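Local structure of ALDH21) (Physcomitrella patens subsp. patens, 5MZ5) at residues I269-K274 with L484-I489; V375-A380 with I406-R411; T399-V404 with V419-K424; R411-F416 with T438-Q443; K433-T438 with E459-G464. The protein is an NADP(+)-dependent aldehyde dehydrogenase that oxidises succinic semialdehyde to succinate. All blocks are in the same frame, centred on the assembly; numbering follows the deposited sequence.

Interaction 1. Residues I269-K274 with L484-I489; sequences IGWDMK and LKDSGI
The ammonium group of K274, whose chain passes I489, is gripped by two backbone carbonyls of the second subunit, those of G278 and K280. A lysine suits this place because its methylenes pack within the chain while its tip reaches the subunit boundary: CE of K274 lies 3.7 Å from CD1 of I489, the two side chains crossing at about a right angle, and a final bend (chi4 -77°) turns NZ aside. One turn earlier on the helix, W271 points the edge of its indole at the loop before strand 488-489. NE1 of W271 makes a weak hydrogen bond to the carbonyl O of D486 (3.4 Å), met at the ring edge and bent to 140° at the hydrogen. Further round, CZ2 of W271 comes to 3.5 Å from O of K485, and CH2 of W271 rests 4.1 Å from CG2 of I489. G488 has backbone angles at which a CB would jam against the preceding carbonyl, which calls for glycine. K279 of the second subunit forms a cation-pi contact with W271 and a salt bridge with D486. W271 also touches L286, which binds NADP(+). Helix 267-276 packs through M273 on strand 260-264 and through K274 on strand 281-285, the strand that pairs antiparallel with 488-489 at the sheet margin.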
# COMPACT_ATOMS: atom_id res chain seq x y z
N ILE A 269 14.26 -30.90 13.17
CA ILE A 269 12.94 -31.13 13.76
C ILE A 269 11.89 -30.39 12.91
O ILE A 269 10.89 -31.00 12.52
CB ILE A 269 12.92 -30.66 15.27
CG1 ILE A 269 13.96 -31.45 16.15
CG2 ILE A 269 11.50 -30.67 15.88
CD1 ILE A 269 13.83 -32.95 16.25
N GLY A 270 12.15 -29.12 12.62
CA GLY A 270 11.26 -28.25 11.84
C GLY A 270 10.99 -28.75 10.43
O GLY A 270 9.83 -28.88 10.05
N TRP A 271 12.06 -29.05 9.67
CA TRP A 271 11.90 -29.58 8.32
C TRP A 271 11.12 -30.89 8.28
O TRP A 271 10.32 -31.08 7.38
CB TRP A 271 13.27 -29.72 7.60
CG TRP A 271 13.91 -28.38 7.33
CD1 TRP A 271 15.12 -27.95 7.78
CD2 TRP A 271 13.35 -27.29 6.57
NE1 TRP A 271 15.38 -26.69 7.31
CE2 TRP A 271 14.32 -26.26 6.56
CE3 TRP A 271 12.14 -27.10 5.88
CZ2 TRP A 271 14.11 -25.06 5.87
CZ3 TRP A 271 11.94 -25.91 5.20
CH2 TRP A 271 12.91 -24.90 5.21
N ASP A 272 11.32 -31.76 9.27
CA ASP A 272 10.59 -33.01 9.39
C ASP A 272 9.10 -32.76 9.71
O ASP A 272 8.24 -33.46 9.20
CB ASP A 272 11.26 -33.93 10.44
CG ASP A 272 10.46 -35.19 10.65
OD1 ASP A 272 10.34 -35.98 9.69
OD2 ASP A 272 9.85 -35.32 11.74
N MET A 273 8.79 -31.76 10.55
CA MET A 273 7.40 -31.39 10.84
C MET A 273 6.70 -30.85 9.57
O MET A 273 5.54 -31.22 9.31
CB MET A 273 7.29 -30.36 11.97
CG MET A 273 7.56 -30.95 13.32
SD MET A 273 7.92 -29.65 14.51
CE MET A 273 6.28 -28.99 14.83
N LYS A 274 7.41 -30.03 8.77
CA LYS A 274 6.88 -29.49 7.50
C LYS A 274 6.53 -30.65 6.55
O LYS A 274 5.43 -30.65 5.99
CB LYS A 274 7.91 -28.53 6.85
CG LYS A 274 7.41 -27.86 5.56
CD LYS A 274 8.53 -27.14 4.83
CE LYS A 274 8.11 -26.48 3.53
NZ LYS A 274 7.96 -27.46 2.41
N LEU A 484 16.38 -17.63 4.48
CA LEU A 484 16.51 -18.43 3.28
C LEU A 484 17.21 -19.71 3.66
O LEU A 484 17.66 -19.85 4.81
CB LEU A 484 17.32 -17.66 2.21
CG LEU A 484 16.82 -16.25 1.83
CD1 LEU A 484 17.65 -15.68 0.66
CD2 LEU A 484 15.34 -16.25 1.47
N LYS A 485 17.30 -20.64 2.70
CA LYS A 485 17.98 -21.92 2.84
C LYS A 485 17.45 -22.75 4.06
O LYS A 485 16.24 -22.92 4.18
CB LYS A 485 19.51 -21.72 2.84
CG LYS A 485 20.07 -20.88 1.68
CD LYS A 485 21.61 -20.84 1.77
CE LYS A 485 22.19 -19.72 0.97
NZ LYS A 485 23.66 -19.59 1.20
N ASP A 486 18.34 -23.25 4.94
CA ASP A 486 17.92 -24.07 6.09
C ASP A 486 17.40 -23.27 7.28
O ASP A 486 16.95 -23.87 8.27
CB ASP A 486 19.02 -25.04 6.53
CG ASP A 486 19.34 -26.14 5.52
OD1 ASP A 486 18.59 -26.25 4.51
OD2 ASP A 486 20.31 -26.88 5.74
N SER A 487 17.39 -21.93 7.17
CA SER A 487 16.91 -21.05 8.24
C SER A 487 15.38 -20.97 8.36
O SER A 487 14.87 -20.46 9.35
CB SER A 487 17.55 -19.67 8.13
OG SER A 487 18.93 -19.83 8.41
N GLY A 488 14.66 -21.53 7.40
CA GLY A 488 13.21 -21.64 7.46
C GLY A 488 12.46 -21.15 6.24
O GLY A 488 13.04 -21.02 5.16
N ILE A 489 11.16 -20.91 6.43
CA ILE A 489 10.23 -20.38 5.42
C ILE A 489 9.30 -19.36 6.06
O ILE A 489 8.82 -19.57 7.19
CB ILE A 489 9.46 -21.47 4.60
CG1 ILE A 489 8.79 -22.52 5.50
CG2 ILE A 489 10.36 -22.15 3.54
CD1 ILE A 489 7.54 -23.07 4.88

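Interaction 2. Residues V375-A380 with I406-R411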
# COMPACT_ATOMS: atom_id res chain seq x y z
N VAL A 375 34.62 -27.05 19.78
CA VAL A 375 35.77 -26.15 19.96
C VAL A 375 37.07 -26.98 19.83
O VAL A 375 37.97 -26.58 19.08
CB VAL A 375 35.68 -25.33 21.29
CG1 VAL A 375 37.02 -24.68 21.65
CG2 VAL A 375 34.57 -24.28 21.22
N LYS A 376 37.15 -28.13 20.55
CA LYS A 376 38.32 -29.02 20.50
C LYS A 376 38.54 -29.54 19.07
O LYS A 376 39.67 -29.52 18.59
CB LYS A 376 38.19 -30.19 21.51
CG LYS A 376 38.34 -29.76 22.97
CD LYS A 376 38.57 -30.95 23.87
CE LYS A 376 37.82 -30.89 25.18
NZ LYS A 376 36.46 -31.50 25.05
N GLU A 377 37.46 -29.95 18.39
CA GLU A 377 37.52 -30.42 17.01
C GLU A 377 38.05 -29.32 16.06
O GLU A 377 38.87 -29.62 15.20
CB GLU A 377 36.15 -30.94 16.57
CG GLU A 377 36.11 -31.55 15.17
CD GLU A 377 34.84 -31.31 14.38
OE1 GLU A 377 33.79 -31.04 15.00
OE2 GLU A 377 34.90 -31.42 13.13
N ALA A 378 37.59 -28.06 16.25
CA ALA A 378 38.00 -26.90 15.45
C ALA A 378 39.51 -26.66 15.58
O ALA A 378 40.17 -26.44 14.56
CB ALA A 378 37.23 -25.66 15.87
N VAL A 379 40.05 -26.76 16.82
CA VAL A 379 41.47 -26.58 17.10
C VAL A 379 42.29 -27.77 16.54
O VAL A 379 43.37 -27.56 15.99
CB VAL A 379 41.82 -26.22 18.58
CG1 VAL A 379 40.97 -25.06 19.12
CG2 VAL A 379 41.79 -27.42 19.51
N ALA A 380 41.73 -29.01 16.61
CA ALA A 380 42.37 -30.25 16.09
C ALA A 380 42.52 -30.20 14.56
O ALA A 380 43.50 -30.70 14.01
CB ALA A 380 41.56 -31.48 16.51
N ILE A 406 36.54 -25.22 6.77
CA ILE A 406 35.17 -25.47 6.33
C ILE A 406 34.62 -26.86 6.76
O ILE A 406 33.43 -27.00 6.99
CB ILE A 406 35.05 -25.22 4.78
CG1 ILE A 406 33.58 -25.06 4.33
CG2 ILE A 406 35.80 -26.26 3.93
CD1 ILE A 406 33.03 -23.64 4.41
N GLU A 407 35.50 -27.88 6.89
CA GLU A 407 35.10 -29.23 7.27
C GLU A 407 34.74 -29.36 8.77
O GLU A 407 33.96 -30.26 9.12
CB GLU A 407 36.14 -30.30 6.83
CG GLU A 407 37.57 -30.05 7.28
CD GLU A 407 38.46 -29.18 6.40
OE1 GLU A 407 39.69 -29.20 6.61
OE2 GLU A 407 37.93 -28.48 5.50
N ALA A 408 35.26 -28.45 9.64
CA ALA A 408 34.94 -28.47 11.08
C ALA A 408 33.47 -28.12 11.35
O ALA A 408 32.92 -27.21 10.70
CB ALA A 408 35.85 -27.52 11.84
N ASN A 409 32.84 -28.85 12.30
CA ASN A 409 31.44 -28.66 12.70
C ASN A 409 31.15 -27.25 13.18
O ASN A 409 30.06 -26.73 12.92
CB ASN A 409 31.03 -29.66 13.77
CG ASN A 409 30.74 -31.03 13.25
OD1 ASN A 409 30.01 -31.21 12.28
ND2 ASN A 409 31.27 -32.04 13.92
N ALA A 410 32.13 -26.62 13.87
CA ALA A 410 32.04 -25.25 14.38
C ALA A 410 31.84 -24.25 13.23
O ALA A 410 31.17 -23.24 13.42
CB ALA A 410 33.28 -24.90 15.19
N ARG A 411 32.37 -24.57 12.03
CA ARG A 411 32.24 -23.71 10.84
C ARG A 411 30.98 -24.04 10.00
O ARG A 411 30.28 -23.13 9.57
CB ARG A 411 33.54 -23.75 10.00
CG ARG A 411 33.50 -23.00 8.65
CD ARG A 411 33.05 -21.53 8.73
NE ARG A 411 32.97 -20.91 7.40
CZ ARG A 411 31.94 -21.01 6.57
NH1 ARG A 411 30.85 -21.69 6.92
NH2 ARG A 411 31.98 -20.44 5.38
O HOH W 1 34.55 -28.03 15.07
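The last turns of helix 365-380 pass the start of helix 409-412, with the CA atoms of A378 and A408 only 5.6 Å apart. The short helix belongs to the crossover of the beta-alpha-beta unit formed with strands 395-402 and 419-425, and A408 holds its N-cap position. A378, A408 and A410 carry only a methyl group each, which suits so close a passage. E377 supplies the polar link. With CG anti to the backbone N (chi1 -176°), its carboxylate reaches the first turn of the short helix, whose amides lack partners from a preceding turn. OE2 of E377 takes a straight but weak, long bond from N409 N (3.4 Å), while OE1 of E377 accepts from ND2 of N409 at 2.9 Å, on the syn side but 29° out of the carboxylate plane. That second bond is bent, the carboxylate and amide planes standing 75° apart. A water accepts from A410 N at 3.0 Å and gives a weak bond to OE1 of E377. A carboxylate beside the N-terminal end of a helix is probably favourable. K381 pairs with OE2 by a salt bridge. A glutamine in place of E377 would probably leave K381 without its counter-charge and weaken the hold on the helix start. Beside this polar patch, CB of A378 meets CB of A410 at 4.1 Å.

Interaction 3. Residues T399-V404 with V419-K424; sequences TVIEDV and VVLLYK
Strands 399-402 and 419-424, the parallel pair of the beta-alpha-beta unit connected through helix 409-412, lie with axes 4.7 Å apart and twisted by 30°, in the register T399-V419, V400-V420, I401-L421 and E402-L422. I401 uses both its N and its O, giving to V420 O at 3.0 Å and accepting from L422 N at 2.9 Å; T399 O takes V420 N, and D403 N closes the ladder on L422 O at 3.2 Å. D403 then turns with left-handed backbone angles, and V404 folds back over the second strand. There the phenol of Y423 donates to V404 O at 2.7 Å, the carbonyl oxygen lying in the plane of the ring at its edge. Under one face of that ring, toward its rim, sits a water that gives to I401 O (2.8 Å) and L422 O and accepts from V404 N, filling the wedge where the chains part. T399, V400, I401, V419 and V420 are beta-branched, which favours the extended backbone; CD1 of I401 touches CG1 of V419 at 3.9 Å. CG2 of V404 meets CD2 of L421 at 3.7 Å. On the face bearing T399, I401, V419 and L421, helix 365-380 packs through A378, I371 and V375. The face of V400, E402, V420 and L422 lies against helix 333-345, where E402 bonds K337 and Y333, and the sheet continues through 384-387 beside 395-402 and 323-329 beside 419-425.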
# COMPACT_ATOMS: atom_id res chain seq x y z
N THR A 399 34.49 -17.74 23.68
CA THR A 399 35.56 -18.27 22.85
C THR A 399 35.68 -17.57 21.51
O THR A 399 34.67 -17.23 20.90
CB THR A 399 35.31 -19.78 22.65
OG1 THR A 399 35.08 -20.41 23.92
CG2 THR A 399 36.43 -20.49 21.92
N VAL A 400 36.93 -17.41 21.04
CA VAL A 400 37.29 -16.88 19.72
C VAL A 400 38.33 -17.82 19.10
O VAL A 400 39.35 -18.10 19.71
CB VAL A 400 37.78 -15.40 19.69
CG1 VAL A 400 37.96 -14.91 18.25
CG2 VAL A 400 36.81 -14.49 20.44
N ILE A 401 38.04 -18.34 17.91
CA ILE A 401 38.92 -19.26 17.19
C ILE A 401 39.18 -18.68 15.80
O ILE A 401 38.25 -18.30 15.09
CB ILE A 401 38.44 -20.74 17.12
CG1 ILE A 401 37.54 -21.14 18.32
CG2 ILE A 401 39.65 -21.68 16.95
CD1 ILE A 401 36.78 -22.47 18.17
N GLU A 402 40.45 -18.64 15.42
CA GLU A 402 40.94 -18.10 14.17
C GLU A 402 41.22 -19.22 13.15
O GLU A 402 41.73 -20.28 13.51
CB GLU A 402 42.21 -17.29 14.47
CG GLU A 402 42.96 -16.71 13.29
CD GLU A 402 44.18 -15.95 13.76
OE1 GLU A 402 45.22 -16.58 14.04
OE2 GLU A 402 44.05 -14.72 13.94
N ASP A 403 40.85 -18.97 11.87
CA ASP A 403 41.07 -19.84 10.70
C ASP A 403 40.58 -21.29 10.87
O ASP A 403 41.32 -22.25 10.60
CB ASP A 403 42.55 -19.78 10.25
CG ASP A 403 43.01 -18.38 9.87
OD1 ASP A 403 42.16 -17.57 9.39
OD2 ASP A 403 44.22 -18.08 10.05
N VAL A 404 39.32 -21.45 11.29
CA VAL A 404 38.71 -22.77 11.43
C VAL A 404 38.34 -23.26 10.01
O VAL A 404 37.66 -22.53 9.28
CB VAL A 404 37.49 -22.74 12.39
CG1 VAL A 404 36.72 -24.06 12.36
CG2 VAL A 404 37.94 -22.43 13.82
N VAL A 419 30.75 -18.72 20.95
CA VAL A 419 31.89 -19.02 20.09
C VAL A 419 31.84 -18.19 18.83
O VAL A 419 30.82 -18.20 18.14
CB VAL A 419 32.03 -20.55 19.76
CG1 VAL A 419 33.35 -20.84 19.04
CG2 VAL A 419 31.90 -21.41 21.00
N VAL A 420 32.96 -17.50 18.53
CA VAL A 420 33.12 -16.67 17.34
C VAL A 420 34.29 -17.17 16.50
O VAL A 420 35.40 -17.34 17.02
CB VAL A 420 33.25 -15.16 17.66
CG1 VAL A 420 33.49 -14.33 16.40
CG2 VAL A 420 32.01 -14.65 18.40
N LEU A 421 34.04 -17.40 15.20
CA LEU A 421 35.07 -17.82 14.26
C LEU A 421 35.56 -16.61 13.49
O LEU A 421 34.81 -16.01 12.73
CB LEU A 421 34.58 -18.92 13.32
CG LEU A 421 34.06 -20.21 13.95
CD1 LEU A 421 33.97 -21.29 12.94
CD2 LEU A 421 34.95 -20.69 15.10
N LEU A 422 36.83 -16.23 13.73
CA LEU A 422 37.48 -15.07 13.13
C LEU A 422 38.24 -15.41 11.86
O LEU A 422 38.97 -16.40 11.81
CB LEU A 422 38.42 -14.42 14.16
CG LEU A 422 39.18 -13.15 13.77
CD1 LEU A 422 38.23 -11.99 13.39
CD2 LEU A 422 40.09 -12.72 14.90
N TYR A 423 38.07 -14.57 10.83
CA TYR A 423 38.72 -14.70 9.52
C TYR A 423 39.15 -13.34 8.99
O TYR A 423 38.54 -12.31 9.29
CB TYR A 423 37.77 -15.36 8.49
CG TYR A 423 37.28 -16.73 8.88
CD1 TYR A 423 38.06 -17.86 8.68
CD2 TYR A 423 36.02 -16.90 9.47
CE1 TYR A 423 37.62 -19.13 9.06
CE2 TYR A 423 35.56 -18.16 9.85
CZ TYR A 423 36.36 -19.28 9.64
OH TYR A 423 35.93 -20.53 10.00
N LYS A 424 40.18 -13.37 8.16
CA LYS A 424 40.73 -12.21 7.47
C LYS A 424 40.36 -12.33 6.00
O LYS A 424 40.26 -13.44 5.47
CB LYS A 424 42.27 -12.22 7.62
CG LYS A 424 42.99 -11.00 7.03
CD LYS A 424 44.52 -11.04 7.19
CE LYS A 424 45.29 -12.12 6.47
NZ LYS A 424 46.71 -12.17 6.93
O HOH W 2 37.81 -19.14 12.45

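Interaction 4. Residues R411-F416 with T438-Q443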
# COMPACT_ATOMS: atom_id res chain seq x y z
N ARG A 411 32.37 -24.57 12.03
CA ARG A 411 32.24 -23.71 10.84
C ARG A 411 30.98 -24.04 10.00
O ARG A 411 30.28 -23.13 9.57
CB ARG A 411 33.54 -23.75 10.00
CG ARG A 411 33.50 -23.00 8.65
CD ARG A 411 33.05 -21.53 8.73
NE ARG A 411 32.97 -20.91 7.40
CZ ARG A 411 31.94 -21.01 6.57
NH1 ARG A 411 30.85 -21.69 6.92
NH2 ARG A 411 31.98 -20.44 5.38
N LYS A 412 30.71 -25.32 9.79
CA LYS A 412 29.62 -25.85 8.97
C LYS A 412 28.23 -25.71 9.63
O LYS A 412 27.25 -25.41 8.94
CB LYS A 412 29.94 -27.31 8.62
CG LYS A 412 28.94 -28.06 7.73
CD LYS A 412 29.51 -29.40 7.19
CE LYS A 412 30.13 -30.34 8.21
NZ LYS A 412 29.13 -30.93 9.15
N GLU A 413 28.14 -25.96 10.94
CA GLU A 413 26.86 -25.97 11.66
C GLU A 413 26.69 -24.81 12.62
O GLU A 413 27.65 -24.13 12.98
CB GLU A 413 26.72 -27.29 12.47
CG GLU A 413 27.06 -28.58 11.73
CD GLU A 413 26.18 -28.93 10.54
OE1 GLU A 413 25.01 -28.49 10.49
OE2 GLU A 413 26.67 -29.67 9.66
N GLU A 414 25.44 -24.63 13.08
CA GLU A 414 25.05 -23.65 14.09
C GLU A 414 25.62 -24.14 15.42
O GLU A 414 25.30 -25.25 15.86
CB GLU A 414 23.52 -23.56 14.17
CG GLU A 414 23.01 -22.58 15.23
CD GLU A 414 21.52 -22.35 15.18
OE1 GLU A 414 20.77 -23.35 15.17
OE2 GLU A 414 21.08 -21.17 15.15
N ILE A 415 26.51 -23.36 16.03
CA ILE A 415 27.13 -23.74 17.29
C ILE A 415 26.15 -23.45 18.48
O ILE A 415 26.10 -24.24 19.42
CB ILE A 415 28.55 -23.14 17.45
CG1 ILE A 415 29.36 -23.87 18.54
CG2 ILE A 415 28.54 -21.63 17.67
CD1 ILE A 415 30.94 -23.99 18.22
N PHE A 416 25.36 -22.35 18.40
CA PHE A 416 24.40 -21.95 19.45
C PHE A 416 25.10 -21.88 20.85
O PHE A 416 24.62 -22.43 21.85
CB PHE A 416 23.18 -22.91 19.44
CG PHE A 416 21.83 -22.26 19.58
CD1 PHE A 416 21.29 -21.51 18.55
CD2 PHE A 416 21.07 -22.45 20.74
CE1 PHE A 416 20.01 -20.94 18.66
CE2 PHE A 416 19.79 -21.87 20.86
CZ PHE A 416 19.28 -21.12 19.82
N THR A 438 27.40 -21.09 3.30
CA THR A 438 26.69 -21.72 4.41
C THR A 438 25.36 -22.27 3.91
O THR A 438 24.85 -21.80 2.89
CB THR A 438 26.49 -20.69 5.57
OG1 THR A 438 25.79 -21.32 6.65
CG2 THR A 438 25.73 -19.43 5.14
N HIS A 439 24.79 -23.24 4.63
CA HIS A 439 23.49 -23.83 4.31
C HIS A 439 22.36 -23.12 5.07
O HIS A 439 21.19 -23.42 4.87
CB HIS A 439 23.49 -25.36 4.49
CG HIS A 439 23.82 -25.86 5.86
ND1 HIS A 439 22.82 -26.21 6.78
CD2 HIS A 439 25.03 -26.18 6.40
CE1 HIS A 439 23.45 -26.71 7.84
NE2 HIS A 439 24.78 -26.70 7.66
N TYR A 440 22.72 -22.11 5.87
CA TYR A 440 21.77 -21.25 6.59
C TYR A 440 21.64 -19.92 5.82
O TYR A 440 22.39 -19.69 4.87
CB TYR A 440 22.25 -21.00 8.03
CG TYR A 440 22.47 -22.26 8.85
CD1 TYR A 440 21.42 -22.86 9.54
CD2 TYR A 440 23.74 -22.83 8.95
CE1 TYR A 440 21.63 -24.00 10.32
CE2 TYR A 440 23.96 -23.96 9.74
CZ TYR A 440 22.90 -24.54 10.42
OH TYR A 440 23.13 -25.67 11.18
N GLY A 441 20.68 -19.07 6.21
CA GLY A 441 20.47 -17.78 5.55
C GLY A 441 19.52 -16.89 6.29
O GLY A 441 18.57 -16.38 5.70
N LEU A 442 19.77 -16.68 7.58
CA LEU A 442 18.89 -15.89 8.43
C LEU A 442 19.23 -14.40 8.37
O LEU A 442 18.47 -13.62 7.79
CB LEU A 442 18.91 -16.48 9.86
CG LEU A 442 17.86 -16.10 10.91
CD1 LEU A 442 16.53 -15.76 10.33
CD2 LEU A 442 17.68 -17.21 11.91
N GLN A 443 20.38 -14.01 8.94
CA GLN A 443 20.83 -12.62 8.95
C GLN A 443 22.33 -12.53 8.76
O GLN A 443 23.05 -13.50 9.00
CB GLN A 443 20.38 -11.87 10.23
CG GLN A 443 18.88 -11.62 10.27
CD GLN A 443 18.37 -10.57 11.22
OE1 GLN A 443 17.20 -10.22 11.18
NE2 GLN A 443 19.20 -10.04 12.11
O HOH W 3 27.07 -23.67 6.99
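The phenol oxygen of Y440 serves as an acceptor for a backbone amide: E414 N donates to it at 3.2 Å, with 152° at the hydrogen. CB of E414 packs against the same oxygen at 3.7 Å, and the ring edge of Y440 lies by K412 O. Tyrosine fits because a long flat ring with a polar end can span the gap to a chain that has just left its helix. A phenylalanine in its place would probably leave the amide of E414 without this acceptor, loosening the loop that carries an NADP(+)-binding glutamate. The carboxylate of that glutamate, E414, accepts from G288 N through OE2. H439 lies over its neighbour, with CE2 of Y440 3.3 Å above the imidazole plane, and NE2 of H439 makes a weak bond (3.4 Å) to OE1 of E413. The other oxygen of that carboxylate, OE2 of E413, forms a salt bridge with K412 NZ at 2.8 Å through its anti lone pair. A water lies between K412 O (2.6 Å) and OG1 of T438; OG1 accepts from Y440 N, making an ST turn. Since D486 holds ND1 of H439 and E413 lies at NE2, the two carboxylates would probably favour a positively charged imidazole.

Interaction 5. Residues K433-T438 with E459-G464; sequences KECNNT and EHMEVG
Two helix ends of the alpha/beta catalytic domain, those of 428-435 and 451-460, are tied together here by one asparagine. N436 reads the backbone as a peptide would, giving and accepting at once. OD1 of N436 accepts from E462 N at 2.9 Å, almost straight (174°), although the donor stands above the amide plane; ND2 of N436 donates to H460 O, also at 2.9 Å. The second bond engages a carbonyl at the C-terminal end of helix 451-460, and the pair fixes the amide's rotation. CG placed anti to the carbonyl carbon (chi1 -68°) aims the group across the gap. The carboxylate of E462 stacks on that amide with the planes 7° apart, OE1 of E462 lying 3.6 Å from CB of N436, while K485 takes OE1 in a salt bridge. Inside, the apolar part faces strand 290-294: both C435 and M461 touch I293. There SG of C435 meets the terminal CE of M461 at 4.0 Å.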
# COMPACT_ATOMS: atom_id res chain seq x y z
N LYS A 433 30.83 -13.51 -0.73
CA LYS A 433 30.74 -14.88 -1.21
C LYS A 433 30.97 -15.87 -0.04
O LYS A 433 30.23 -16.86 0.09
CB LYS A 433 31.76 -15.11 -2.34
CG LYS A 433 31.61 -16.46 -3.03
CD LYS A 433 32.66 -16.69 -4.11
CE LYS A 433 32.50 -18.05 -4.72
NZ LYS A 433 33.47 -18.27 -5.83
N GLU A 434 31.93 -15.58 0.85
CA GLU A 434 32.21 -16.42 2.00
C GLU A 434 31.09 -16.34 3.06
O GLU A 434 30.81 -17.35 3.72
CB GLU A 434 33.60 -16.14 2.60
CG GLU A 434 34.11 -17.25 3.50
CD GLU A 434 34.07 -18.68 2.99
OE1 GLU A 434 34.04 -18.90 1.75
OE2 GLU A 434 34.10 -19.60 3.84
N CYS A 435 30.46 -15.16 3.21
CA CYS A 435 29.30 -14.97 4.10
C CYS A 435 28.18 -15.91 3.67
O CYS A 435 27.52 -16.50 4.53
CB CYS A 435 28.83 -13.51 4.07
SG CYS A 435 29.85 -12.41 5.07
N ASN A 436 27.99 -16.05 2.35
CA ASN A 436 27.00 -16.89 1.69
C ASN A 436 27.36 -18.35 1.67
O ASN A 436 26.49 -19.16 1.36
CB ASN A 436 26.73 -16.39 0.25
CG ASN A 436 26.05 -15.06 0.20
OD1 ASN A 436 25.38 -14.62 1.15
ND2 ASN A 436 26.15 -14.40 -0.94
N ASN A 437 28.64 -18.69 1.99
CA ASN A 437 29.16 -20.06 1.99
C ASN A 437 28.71 -20.82 3.25
O ASN A 437 29.51 -21.14 4.15
CB ASN A 437 30.70 -20.08 1.78
CG ASN A 437 31.26 -21.45 1.50
OD1 ASN A 437 30.53 -22.40 1.24
ND2 ASN A 437 32.59 -21.59 1.56
N THR A 438 27.40 -21.09 3.30
CA THR A 438 26.69 -21.72 4.41
C THR A 438 25.36 -22.27 3.91
O THR A 438 24.85 -21.80 2.89
CB THR A 438 26.49 -20.69 5.57
OG1 THR A 438 25.79 -21.32 6.65
CG2 THR A 438 25.73 -19.43 5.14
N GLU A 459 22.09 -6.48 -1.85
CA GLU A 459 21.75 -7.19 -3.06
C GLU A 459 22.21 -8.67 -3.11
O GLU A 459 21.46 -9.51 -3.59
CB GLU A 459 22.35 -6.44 -4.26
CG GLU A 459 21.54 -6.55 -5.54
CD GLU A 459 20.10 -6.06 -5.52
OE1 GLU A 459 19.30 -6.60 -6.32
OE2 GLU A 459 19.75 -5.16 -4.71
N HIS A 460 23.44 -8.96 -2.65
CA HIS A 460 24.03 -10.29 -2.82
C HIS A 460 24.05 -11.20 -1.59
O HIS A 460 24.23 -12.41 -1.78
CB HIS A 460 25.45 -10.16 -3.40
CG HIS A 460 25.41 -9.58 -4.77
ND1 HIS A 460 25.61 -8.22 -4.99
CD2 HIS A 460 25.03 -10.15 -5.94
CE1 HIS A 460 25.42 -8.04 -6.29
NE2 HIS A 460 25.07 -9.17 -6.90
N MET A 461 23.84 -10.68 -0.36
CA MET A 461 23.81 -11.57 0.81
C MET A 461 22.51 -12.39 0.81
O MET A 461 21.42 -11.83 0.76
CB MET A 461 24.02 -10.80 2.11
CG MET A 461 25.46 -10.39 2.32
SD MET A 461 25.59 -9.25 3.71
CE MET A 461 27.27 -9.51 4.15
N GLU A 462 22.64 -13.72 0.83
CA GLU A 462 21.56 -14.71 0.76
C GLU A 462 20.91 -14.94 2.10
O GLU A 462 21.01 -16.04 2.67
CB GLU A 462 22.07 -16.01 0.13
CG GLU A 462 22.47 -15.84 -1.33
CD GLU A 462 23.36 -16.91 -1.92
OE1 GLU A 462 23.78 -17.85 -1.20
OE2 GLU A 462 23.70 -16.77 -3.12
N VAL A 463 20.26 -13.90 2.62
CA VAL A 463 19.64 -13.87 3.95
C VAL A 463 18.29 -13.16 3.89
O VAL A 463 17.99 -12.51 2.88
CB VAL A 463 20.59 -13.15 4.99
CG1 VAL A 463 21.86 -13.97 5.26
CG2 VAL A 463 20.94 -11.74 4.53
N GLY A 464 17.53 -13.23 4.99
CA GLY A 464 16.28 -12.48 5.16
C GLY A 464 16.51 -11.04 5.63
O GLY A 464 15.70 -10.15 5.38

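How the interactions relate
R411 is common to interactions 2 and 4, and T438 to interactions 4 and 5. R411 also binds the region of interaction 5, its NH2 lying 2.8 Å from E434 OE2, and packs its CD 3.3 Å from the Y423 OH of interaction 3, so helix 409-412 joins four of the contacts. Probable hydrogen bonds tie interaction 1 to interaction 4, from L484 N to G441 O (2.8 Å), and to interaction 5, from K485 NZ to T438 O (3.0 Å). Interactions 1 and 4, with centres 13 Å apart, lie nearest the NADP(+) site: E414 of interaction 4 binds NADP(+), and its side chain is about 4 Å from that of C320. Interactions 1 and 5 both also touch the second subunit.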